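Local coordinates for probable uracil-DNA glycosylase (Acanthamoeba polyphaga mimivirus, PDB 5X55), which is probably a viral member of the uracil-DNA glycosylase superfamily, with a four-stranded parallel sheet at its core, at residues Y109-V123 / L158-L171. Residues are numbered along the deposited sequence; the frame is centred on the assembly and turned at random.
Sequences YHFKSWIECFPDCKV and LEKRQRIVPYPELL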
ATOM      1  N   TYR A 109     -19.365  -0.259   9.816  1.00 23.24           N
ATOM      2  CA  TYR A 109     -18.453  -1.159   9.117  1.00 27.23           C
ATOM      3  C   TYR A 109     -19.203  -2.448   8.802  1.00 24.27           C
ATOM      4  O   TYR A 109     -19.420  -3.271   9.689  1.00 31.23           O
ATOM      5  CB  TYR A 109     -17.240  -1.414  10.006  1.00 24.49           C
ATOM      6  CG  TYR A 109     -16.047  -2.071   9.353  1.00 22.58           C
ATOM      7  CD1 TYR A 109     -15.911  -3.457   9.334  1.00 20.30           C
ATOM      8  CD2 TYR A 109     -15.028  -1.301   8.809  1.00 21.64           C
ATOM      9  CE1 TYR A 109     -14.814  -4.051   8.762  1.00 22.05           C
ATOM     10  CE2 TYR A 109     -13.924  -1.882   8.227  1.00 22.65           C
ATOM     11  CZ  TYR A 109     -13.818  -3.258   8.206  1.00 23.75           C
ATOM     12  OH  TYR A 109     -12.707  -3.834   7.633  1.00 22.22           O
ATOM     13  N   HIS A 110     -19.585  -2.638   7.541  1.00 25.69           N
ATOM     14  CA  HIS A 110     -20.429  -3.775   7.187  1.00 30.01           C
ATOM     15  C   HIS A 110     -19.777  -4.721   6.193  1.00 33.16           C
ATOM     16  O   HIS A 110     -20.468  -5.541   5.586  1.00 34.95           O
ATOM     17  CB  HIS A 110     -21.774  -3.270   6.669  1.00 31.83           C
ATOM     18  CG  HIS A 110     -22.479  -2.408   7.663  1.00 34.76           C
ATOM     19  ND1 HIS A 110     -22.879  -2.882   8.896  1.00 34.16           N
ATOM     20  CD2 HIS A 110     -22.777  -1.089   7.651  1.00 34.62           C
ATOM     21  CE1 HIS A 110     -23.434  -1.901   9.583  1.00 30.36           C
ATOM     22  NE2 HIS A 110     -23.389  -0.803   8.849  1.00 40.95           N
ATOM     23  N   PHE A 111     -18.455  -4.663   6.053  1.00 27.54           N
ATOM     24  CA  PHE A 111     -17.776  -5.573   5.150  1.00 27.60           C
ATOM     25  C   PHE A 111     -17.788  -6.981   5.722  1.00 26.23           C
ATOM     26  O   PHE A 111     -17.667  -7.179   6.931  1.00 24.02           O
ATOM     27  CB  PHE A 111     -16.352  -5.081   4.899  1.00 24.81           C
ATOM     28  CG  PHE A 111     -16.314  -3.673   4.409  1.00 32.77           C
ATOM     29  CD1 PHE A 111     -16.460  -3.396   3.063  1.00 31.32           C
ATOM     30  CD2 PHE A 111     -16.208  -2.616   5.302  1.00 29.46           C
ATOM     31  CE1 PHE A 111     -16.461  -2.090   2.614  1.00 28.50           C
ATOM     32  CE2 PHE A 111     -16.211  -1.316   4.849  1.00 28.78           C
ATOM     33  CZ  PHE A 111     -16.336  -1.056   3.504  1.00 26.87           C
ATOM     34  N   LYS A 112     -17.976  -7.960   4.845  1.00 23.65           N
ATOM     35  CA  LYS A 112     -17.945  -9.349   5.268  1.00 26.17           C
ATOM     36  C   LYS A 112     -16.507  -9.822   5.479  1.00 27.20           C
ATOM     37  O   LYS A 112     -15.580  -9.392   4.785  1.00 25.73           O
ATOM     38  CB  LYS A 112     -18.626 -10.223   4.218  1.00 29.48           C
ATOM     39  CG  LYS A 112     -20.107  -9.958   4.044  1.00 32.10           C
ATOM     40  CD  LYS A 112     -20.518 -10.087   2.573  1.00 38.31           C
ATOM     41  CE  LYS A 112     -20.196 -11.466   2.002  1.00 40.56           C
ATOM     42  NZ  LYS A 112     -20.344 -11.519   0.497  1.00 38.15           N
ATOM     43  N   SER A 113     -16.330 -10.751   6.421  1.00 24.72           N
ATOM     44  CA  SER A 113     -15.031 -11.378   6.616  1.00 26.72           C
ATOM     45  C   SER A 113     -14.774 -12.421   5.532  1.00 21.91           C
ATOM     46  O   SER A 113     -15.632 -12.727   4.706  1.00 22.79           O
ATOM     47  CB  SER A 113     -14.935 -12.014   8.009  1.00 31.64           C
ATOM     48  OG  SER A 113     -15.748 -13.177   8.109  1.00 31.20           O
ATOM     49  N   TRP A 114     -13.571 -12.992   5.551  1.00 23.45           N
ATOM     50  CA  TRP A 114     -13.214 -14.002   4.560  1.00 25.85           C
ATOM     51  C   TRP A 114     -14.147 -15.207   4.613  1.00 30.58           C
ATOM     52  O   TRP A 114     -14.640 -15.665   3.573  1.00 28.12           O
ATOM     53  CB  TRP A 114     -11.763 -14.422   4.752  1.00 24.35           C
ATOM     54  CG  TRP A 114     -10.833 -13.383   4.223  1.00 25.09           C
ATOM     55  CD1 TRP A 114     -10.503 -12.195   4.823  1.00 24.02           C
ATOM     56  CD2 TRP A 114     -10.140 -13.410   2.975  1.00 27.43           C
ATOM     57  NE1 TRP A 114      -9.644 -11.486   4.022  1.00 21.61           N
ATOM     58  CE2 TRP A 114      -9.391 -12.213   2.888  1.00 24.56           C
ATOM     59  CE3 TRP A 114     -10.069 -14.333   1.923  1.00 27.41           C
ATOM     60  CZ2 TRP A 114      -8.584 -11.911   1.787  1.00 20.93           C
ATOM     61  CZ3 TRP A 114      -9.262 -14.035   0.829  1.00 29.53           C
ATOM     62  CH2 TRP A 114      -8.531 -12.825   0.772  1.00 26.49           C
ATOM     63  N   ILE A 115     -14.405 -15.736   5.814  1.00 31.18           N
ATOM     64  CA  ILE A 115     -15.254 -16.921   5.913  1.00 32.70           C
ATOM     65  C   ILE A 115     -16.711 -16.606   5.551  1.00 34.60           C
ATOM     66  O   ILE A 115     -17.467 -17.515   5.190  1.00 43.50           O
ATOM     67  CB  ILE A 115     -15.122 -17.563   7.316  1.00 33.50           C
ATOM     68  CG1 ILE A 115     -15.731 -18.966   7.324  1.00 37.80           C
ATOM     69  CG2 ILE A 115     -15.750 -16.698   8.397  1.00 35.42           C
ATOM     70  CD1 ILE A 115     -15.108 -19.909   6.293  1.00 34.36           C
ATOM     71  N   GLU A 116     -17.118 -15.337   5.590  1.00 29.94           N
ATOM     72  CA  GLU A 116     -18.456 -14.984   5.118  1.00 32.79           C
ATOM     73  C   GLU A 116     -18.523 -14.899   3.591  1.00 34.62           C
ATOM     74  O   GLU A 116     -19.491 -15.391   2.995  1.00 34.10           O
ATOM     75  CB  GLU A 116     -18.910 -13.676   5.769  1.00 31.68           C
ATOM     76  CG  GLU A 116     -18.719 -13.705   7.285  1.00 34.33           C
ATOM     77  CD  GLU A 116     -19.283 -12.488   8.009  1.00 41.32           C
ATOM     78  OE1 GLU A 116     -19.891 -12.659   9.088  1.00 48.98           O
ATOM     79  OE2 GLU A 116     -19.115 -11.359   7.513  1.00 41.00           O
ATOM     80  N   CYS A 117     -17.506 -14.298   2.939  1.00 32.19           N
ATOM     81  CA  CYS A 117     -17.468 -14.225   1.473  1.00 31.91           C
ATOM     82  C   CYS A 117     -17.236 -15.580   0.832  1.00 30.38           C
ATOM     83  O   CYS A 117     -17.635 -15.792  -0.318  1.00 27.74           O
ATOM     84  CB  CYS A 117     -16.355 -13.293   0.976  1.00 30.76           C
ATOM     85  SG  CYS A 117     -16.526 -11.598   1.467  1.00 40.67           S
ATOM     86  N   PHE A 118     -16.534 -16.475   1.510  1.00 26.82           N
ATOM     87  CA  PHE A 118     -16.204 -17.788   0.963  1.00 31.03           C
ATOM     88  C   PHE A 118     -16.544 -18.839   2.006  1.00 35.00           C
ATOM     89  O   PHE A 118     -15.648 -19.426   2.621  1.00 32.19           O
ATOM     90  CB  PHE A 118     -14.735 -17.887   0.552  1.00 30.63           C
ATOM     91  CG  PHE A 118     -14.285 -16.811  -0.405  1.00 32.17           C
ATOM     92  CD1 PHE A 118     -14.664 -16.847  -1.738  1.00 32.40           C
ATOM     93  CD2 PHE A 118     -13.464 -15.774   0.030  1.00 27.91           C
ATOM     94  CE1 PHE A 118     -14.246 -15.867  -2.622  1.00 26.46           C
ATOM     95  CE2 PHE A 118     -13.036 -14.796  -0.844  1.00 28.15           C
ATOM     96  CZ  PHE A 118     -13.428 -14.841  -2.178  1.00 25.92           C
ATOM     97  N   PRO A 119     -17.837 -19.116   2.212  1.00 35.14           N
ATOM     98  CA  PRO A 119     -18.227 -20.049   3.280  1.00 40.48           C
ATOM     99  C   PRO A 119     -17.553 -21.401   3.170  1.00 38.85           C
ATOM    100  O   PRO A 119     -17.288 -22.041   4.197  1.00 41.57           O
ATOM    101  CB  PRO A 119     -19.749 -20.169   3.109  1.00 37.26           C
ATOM    102  CG  PRO A 119     -20.153 -18.989   2.322  1.00 38.34           C
ATOM    103  CD  PRO A 119     -18.995 -18.648   1.433  1.00 32.66           C
ATOM    104  N   ASP A 120     -17.244 -21.843   1.952  1.00 35.37           N
ATOM    105  CA  ASP A 120     -16.646 -23.145   1.706  1.00 40.55           C
ATOM    106  C   ASP A 120     -15.183 -23.036   1.291  1.00 41.12           C
ATOM    107  O   ASP A 120     -14.634 -23.967   0.693  1.00 37.78           O
ATOM    108  CB  ASP A 120     -17.474 -23.891   0.657  1.00 45.39           C
ATOM    109  CG  ASP A 120     -18.943 -24.051   1.082  1.00 46.64           C
ATOM    110  OD1 ASP A 120     -19.201 -24.599   2.181  1.00 49.11           O
ATOM    111  OD2 ASP A 120     -19.838 -23.594   0.339  1.00 53.08           O
ATOM    112  N   CYS A 121     -14.548 -21.900   1.600  1.00 41.96           N
ATOM    113  CA  CYS A 121     -13.111 -21.681   1.426  1.00 38.68           C
ATOM    114  C   CYS A 121     -12.694 -21.721  -0.038  1.00 34.04           C
ATOM    115  O   CYS A 121     -11.554 -22.036  -0.359  1.00 33.55           O
ATOM    116  CB  CYS A 121     -12.300 -22.677   2.255  1.00 37.58           C
ATOM    117  SG  CYS A 121     -12.889 -22.708   3.970  1.00 41.77           S
ATOM    118  N   LYS A 122     -13.603 -21.357  -0.934  1.00 36.41           N
ATOM    119  CA  LYS A 122     -13.338 -21.366  -2.374  1.00 36.23           C
ATOM    120  C   LYS A 122     -12.772 -20.013  -2.820  1.00 34.34           C
ATOM    121  O   LYS A 122     -13.396 -19.275  -3.590  1.00 35.80           O
ATOM    122  CB  LYS A 122     -14.627 -21.703  -3.114  1.00 37.30           C
ATOM    123  CG  LYS A 122     -15.740 -20.795  -2.612  1.00 43.28           C
ATOM    124  CD  LYS A 122     -17.118 -21.385  -2.562  1.00 47.99           C
ATOM    125  CE  LYS A 122     -17.846 -20.582  -1.524  1.00 44.62           C
ATOM    126  NZ  LYS A 122     -16.862 -20.428  -0.445  1.00 34.37           N
ATOM    127  N   VAL A 123     -11.569 -19.692  -2.320  1.00 37.21           N
ATOM    128  CA  VAL A 123     -11.001 -18.353  -2.522  1.00 34.02           C
ATOM    129  C   VAL A 123     -10.866 -18.051  -4.004  1.00 28.38           C
ATOM    130  O   VAL A 123     -10.306 -18.836  -4.778  1.00 34.79           O
ATOM    131  CB  VAL A 123      -9.646 -18.203  -1.812  1.00 29.62           C
ATOM    132  CG1 VAL A 123      -8.920 -16.943  -2.324  1.00 26.45           C
ATOM    133  CG2 VAL A 123      -9.850 -18.095  -0.331  1.00 24.75           C
ATOM    134  N   LEU A 158      -8.198 -20.196   5.305  1.00 30.71           N
ATOM    135  CA  LEU A 158      -9.620 -20.198   5.653  1.00 33.84           C
ATOM    136  C   LEU A 158     -10.066 -21.523   6.253  1.00 37.44           C
ATOM    137  O   LEU A 158     -10.955 -21.539   7.120  1.00 33.63           O
ATOM    138  CB  LEU A 158     -10.481 -19.893   4.433  1.00 30.37           C
ATOM    139  CG  LEU A 158     -10.965 -18.454   4.419  1.00 34.65           C
ATOM    140  CD1 LEU A 158      -9.782 -17.574   4.060  1.00 31.48           C
ATOM    141  CD2 LEU A 158     -12.145 -18.263   3.456  1.00 32.98           C
ATOM    142  N   GLU A 159      -9.485 -22.644   5.792  1.00 39.24           N
ATOM    143  CA  GLU A 159      -9.826 -23.950   6.358  1.00 41.82           C
ATOM    144  C   GLU A 159      -9.423 -24.060   7.823  1.00 39.36           C
ATOM    145  O   GLU A 159     -10.122 -24.712   8.607  1.00 43.38           O
ATOM    146  CB  GLU A 159      -9.207 -25.077   5.530  1.00 42.54           C
ATOM    147  CG  GLU A 159     -10.140 -25.633   4.451  1.00 43.65           C
ATOM    148  CD  GLU A 159     -11.308 -26.424   5.035  1.00 58.00           C
ATOM    149  OE1 GLU A 159     -12.390 -25.837   5.254  1.00 54.87           O
ATOM    150  OE2 GLU A 159     -11.135 -27.640   5.287  1.00 65.86           O
ATOM    151  N   LYS A 160      -8.327 -23.418   8.220  1.00 37.05           N
ATOM    152  CA  LYS A 160      -7.939 -23.369   9.623  1.00 39.09           C
ATOM    153  C   LYS A 160      -8.625 -22.253  10.396  1.00 38.57           C
ATOM    154  O   LYS A 160      -8.262 -22.018  11.552  1.00 40.46           O
ATOM    155  CB  LYS A 160      -6.427 -23.216   9.752  1.00 36.55           C
ATOM    156  CG  LYS A 160      -5.663 -24.228   8.941  1.00 37.97           C
ATOM    157  CD  LYS A 160      -4.174 -24.038   9.084  1.00 40.84           C
ATOM    158  CE  LYS A 160      -3.430 -25.296   8.647  1.00 48.47           C
ATOM    159  NZ  LYS A 160      -1.969 -25.211   8.952  1.00 49.39           N
ATOM    160  N   ARG A 161      -9.578 -21.550   9.778  1.00 39.34           N
ATOM    161  CA  ARG A 161     -10.360 -20.499  10.439  1.00 38.90           C
ATOM    162  C   ARG A 161      -9.503 -19.321  10.909  1.00 31.64           C
ATOM    163  O   ARG A 161      -9.835 -18.673  11.907  1.00 30.97           O
ATOM    164  CB  ARG A 161     -11.162 -21.064  11.614  1.00 38.74           C
ATOM    165  CG  ARG A 161     -12.132 -22.168  11.239  1.00 52.00           C
ATOM    166  CD  ARG A 161     -13.303 -21.659  10.400  1.00 54.86           C
ATOM    167  NE  ARG A 161     -13.767 -22.612   9.406  1.00 55.58           N
ATOM    168  CZ  ARG A 161     -14.995 -22.692   8.902  1.00 60.66           C
ATOM    169  NH1 ARG A 161     -15.917 -21.830   9.298  1.00 58.59           N
ATOM    170  NH2 ARG A 161     -15.288 -23.607   7.995  1.00 57.29           N
ATOM    171  N   GLN A 162      -8.417 -19.000  10.199  1.00 32.53           N
ATOM    172  CA  GLN A 162      -7.622 -17.818  10.532  1.00 29.16           C
ATOM    173  C   GLN A 162      -8.341 -16.549  10.101  1.00 25.95           C
ATOM    174  O   GLN A 162      -8.930 -16.495   9.018  1.00 26.69           O
ATOM    175  CB  GLN A 162      -6.260 -17.888   9.854  1.00 28.93           C
ATOM    176  CG  GLN A 162      -5.431 -19.071  10.305  1.00 32.38           C
ATOM    177  CD  GLN A 162      -4.104 -19.150   9.587  1.00 38.03           C
ATOM    178  OE1 GLN A 162      -3.868 -18.433   8.610  1.00 31.19           O
ATOM    179  NE2 GLN A 162      -3.221 -20.025  10.074  1.00 44.73           N
ATOM    180  N   ARG A 163      -8.259 -15.506  10.936  1.00 27.17           N
ATOM    181  CA  ARG A 163      -8.939 -14.232  10.664  1.00 27.97           C
ATOM    182  C   ARG A 163      -8.039 -13.348   9.805  1.00 22.85           C
ATOM    183  O   ARG A 163      -7.361 -12.433  10.279  1.00 25.10           O
ATOM    184  CB  ARG A 163      -9.317 -13.533  11.966  1.00 28.24           C
ATOM    185  CG  ARG A 163      -9.719 -14.485  13.057  1.00 31.90           C
ATOM    186  CD  ARG A 163     -10.440 -13.837  14.149  1.00 35.10           C
ATOM    187  NE  ARG A 163     -11.862 -13.827  13.894  1.00 52.40           N
ATOM    188  CZ  ARG A 163     -12.704 -12.838  14.101  1.00 56.46           C
ATOM    189  NH1 ARG A 163     -12.268 -11.731  14.604  1.00 54.43           N
ATOM    190  NH2 ARG A 163     -13.967 -13.003  13.778  1.00 52.80           N
ATOM    191  N   ILE A 164      -8.055 -13.628   8.507  1.00 20.62           N
ATOM    192  CA  ILE A 164      -7.282 -12.845   7.557  1.00 20.73           C
ATOM    193  C   ILE A 164      -7.802 -11.416   7.513  1.00 21.64           C
ATOM    194  O   ILE A 164      -9.015 -11.183   7.528  1.00 20.28           O
ATOM    195  CB  ILE A 164      -7.357 -13.509   6.179  1.00 23.40           C
ATOM    196  CG1 ILE A 164      -6.792 -14.934   6.271  1.00 24.91           C
ATOM    197  CG2 ILE A 164      -6.679 -12.635   5.138  1.00 17.36           C
ATOM    198  CD1 ILE A 164      -6.812 -15.696   4.953  1.00 26.26           C
ATOM    199  N   VAL A 165      -6.881 -10.454   7.506  1.00 19.21           N
ATOM    200  CA  VAL A 165      -7.176  -9.033   7.340  1.00 17.29           C
ATOM    201  C   VAL A 165      -6.271  -8.524   6.222  1.00 17.89           C
ATOM    202  O   VAL A 165      -5.186  -9.090   6.008  1.00 18.94           O
ATOM    203  CB  VAL A 165      -6.968  -8.244   8.644  1.00 20.73           C
ATOM    204  CG1 VAL A 165      -7.917  -8.737   9.733  1.00 16.48           C
ATOM    205  CG2 VAL A 165      -5.487  -8.319   9.109  1.00 17.77           C
ATOM    206  N   PRO A 166      -6.686  -7.519   5.436  1.00 18.39           N
ATOM    207  CA  PRO A 166      -8.018  -6.903   5.467  1.00 18.53           C
ATOM    208  C   PRO A 166      -9.089  -7.843   4.909  1.00 19.42           C
ATOM    209  O   PRO A 166      -8.726  -8.854   4.310  1.00 17.59           O
ATOM    210  CB  PRO A 166      -7.854  -5.676   4.568  1.00 16.30           C
ATOM    211  CG  PRO A 166      -6.830  -6.121   3.555  1.00 16.52           C
ATOM    212  CD  PRO A 166      -5.843  -6.946   4.368  1.00 13.31           C
ATOM    213  N   TYR A 167     -10.371  -7.505   5.110  1.00 19.08           N
ATOM    214  CA  TYR A 167     -11.471  -8.299   4.581  1.00 17.55           C
ATOM    215  C   TYR A 167     -11.456  -8.263   3.053  1.00 18.64           C
ATOM    216  O   TYR A 167     -10.885  -7.348   2.448  1.00 15.96           O
ATOM    217  CB  TYR A 167     -12.800  -7.790   5.129  1.00 17.22           C
ATOM    218  CG  TYR A 167     -13.011  -8.113   6.601  1.00 20.98           C
ATOM    219  CD1 TYR A 167     -12.128  -8.942   7.283  1.00 20.13           C
ATOM    220  CD2 TYR A 167     -14.096  -7.600   7.301  1.00 23.35           C
ATOM    221  CE1 TYR A 167     -12.316  -9.240   8.604  1.00 23.56           C
ATOM    222  CE2 TYR A 167     -14.292  -7.894   8.635  1.00 21.84           C
ATOM    223  CZ  TYR A 167     -13.395  -8.713   9.280  1.00 24.20           C
ATOM    224  OH  TYR A 167     -13.567  -9.010  10.605  1.00 29.94           O
ATOM    225  N   PRO A 168     -12.051  -9.273   2.407  1.00 20.63           N
ATOM    226  CA  PRO A 168     -11.811  -9.444   0.968  1.00 20.22           C
ATOM    227  C   PRO A 168     -12.396  -8.331   0.110  1.00 19.73           C
ATOM    228  O   PRO A 168     -11.836  -8.034  -0.947  1.00 18.37           O
ATOM    229  CB  PRO A 168     -12.438 -10.815   0.656  1.00 20.50           C
ATOM    230  CG  PRO A 168     -13.218 -11.189   1.824  1.00 18.36           C
ATOM    231  CD  PRO A 168     -12.767 -10.419   2.998  1.00 21.12           C
ATOM    232  N   GLU A 169     -13.480  -7.685   0.530  1.00 20.69           N
ATOM    233  CA  GLU A 169     -13.954  -6.557  -0.255  1.00 23.24           C
ATOM    234  C   GLU A 169     -13.028  -5.356  -0.145  1.00 25.38           C
ATOM    235  O   GLU A 169     -13.177  -4.409  -0.927  1.00 22.46           O
ATOM    236  CB  GLU A 169     -15.368  -6.159   0.172  1.00 24.96           C
ATOM    237  CG  GLU A 169     -16.407  -7.282   0.043  1.00 30.00           C
ATOM    238  CD  GLU A 169     -17.798  -6.854   0.522  1.00 38.17           C
ATOM    239  OE1 GLU A 169     -18.557  -6.275  -0.300  1.00 43.88           O
ATOM    240  OE2 GLU A 169     -18.121  -7.074   1.717  1.00 27.75           O
ATOM    241  N   LEU A 170     -12.074  -5.373   0.788  1.00 21.06           N
ATOM    242  CA  LEU A 170     -11.060  -4.329   0.882  1.00 22.92           C
ATOM    243  C   LEU A 170      -9.685  -4.777   0.398  1.00 19.94           C
ATOM    244  O   LEU A 170      -8.767  -3.951   0.341  1.00 21.15           O
ATOM    245  CB  LEU A 170     -10.949  -3.835   2.319  1.00 18.75           C
ATOM    246  CG  LEU A 170     -12.254  -3.345   2.916  1.00 22.11           C
ATOM    247  CD1 LEU A 170     -12.020  -2.930   4.362  1.00 18.69           C
ATOM    248  CD2 LEU A 170     -12.754  -2.183   2.081  1.00 24.39           C
ATOM    249  N   LEU A 171      -9.528  -6.053   0.044  1.00 17.57           N
ATOM    250  CA  LEU A 171      -8.215  -6.612  -0.270  1.00 16.85           C
ATOM    251  C   LEU A 171      -7.476  -5.803  -1.335  1.00 18.13           C
ATOM    252  O   LEU A 171      -6.270  -5.541  -1.221  1.00 15.88           O
ATOM    253  CB  LEU A 171      -8.382  -8.058  -0.739  1.00 17.27           C
ATOM    254  CG  LEU A 171      -7.072  -8.723  -1.161  1.00 19.78           C
ATOM    255  CD1 LEU A 171      -6.155  -8.812   0.046  1.00 14.84           C
ATOM    256  CD2 LEU A 171      -7.331 -10.090  -1.767  1.00 15.13           C
TER
HETATM  257  O   HOH W   1     -10.601  -5.255   6.813  1.00 16.75           O
HETATM  258  O   HOH W   2     -15.375  -7.959   2.788  1.00 20.88           O
HETATM  259  O   HOH W   3     -11.523 -12.674   7.942  1.00 30.22           O
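Trp114 is clamped between Ile164 and Pro168. Ile164 CG2 lies over one face of the indole, and Pro168 CD lies over the opposite face, 3.5 Å from the centroid of the five-membered ring. Both are CH-pi contacts. At the ring edge, Trp114 NE1 gives a nearly straight hydrogen bond of 2.8 Å to Pro166 O. The acceptor lies close to the indole plane, so this bond, with the two packed faces, probably helps hold the ring's rotation. With CG anti to the carbonyl carbon (chi1 -76°), the indole slots between Ile164 and Pro168. Leu158 CD1 packs on Trp114 CB, and Leu158 CB meets Cys121 SG.

Ser113, the N-cap of helix 114-117, sets its CA over the centre of the Tyr167 ring, 3.7 Å from the centroid. Leu170 CD2 sits over a face of Phe111. Glu169 OE2 accepts a nearly straight hydrogen bond from Lys112 N (3.3 Å), while its OE1 forms a salt bridge with Arg96. One water joins Tyr109 OH to Tyr167 N, and another joins Trp114 N to Ile164 O.

The contact joins helix 114-117 and the residues leading into it to the end of helix 146-159, strand 164-165 and residues 166-171; the strand pairs antiparallel with strand 260-261.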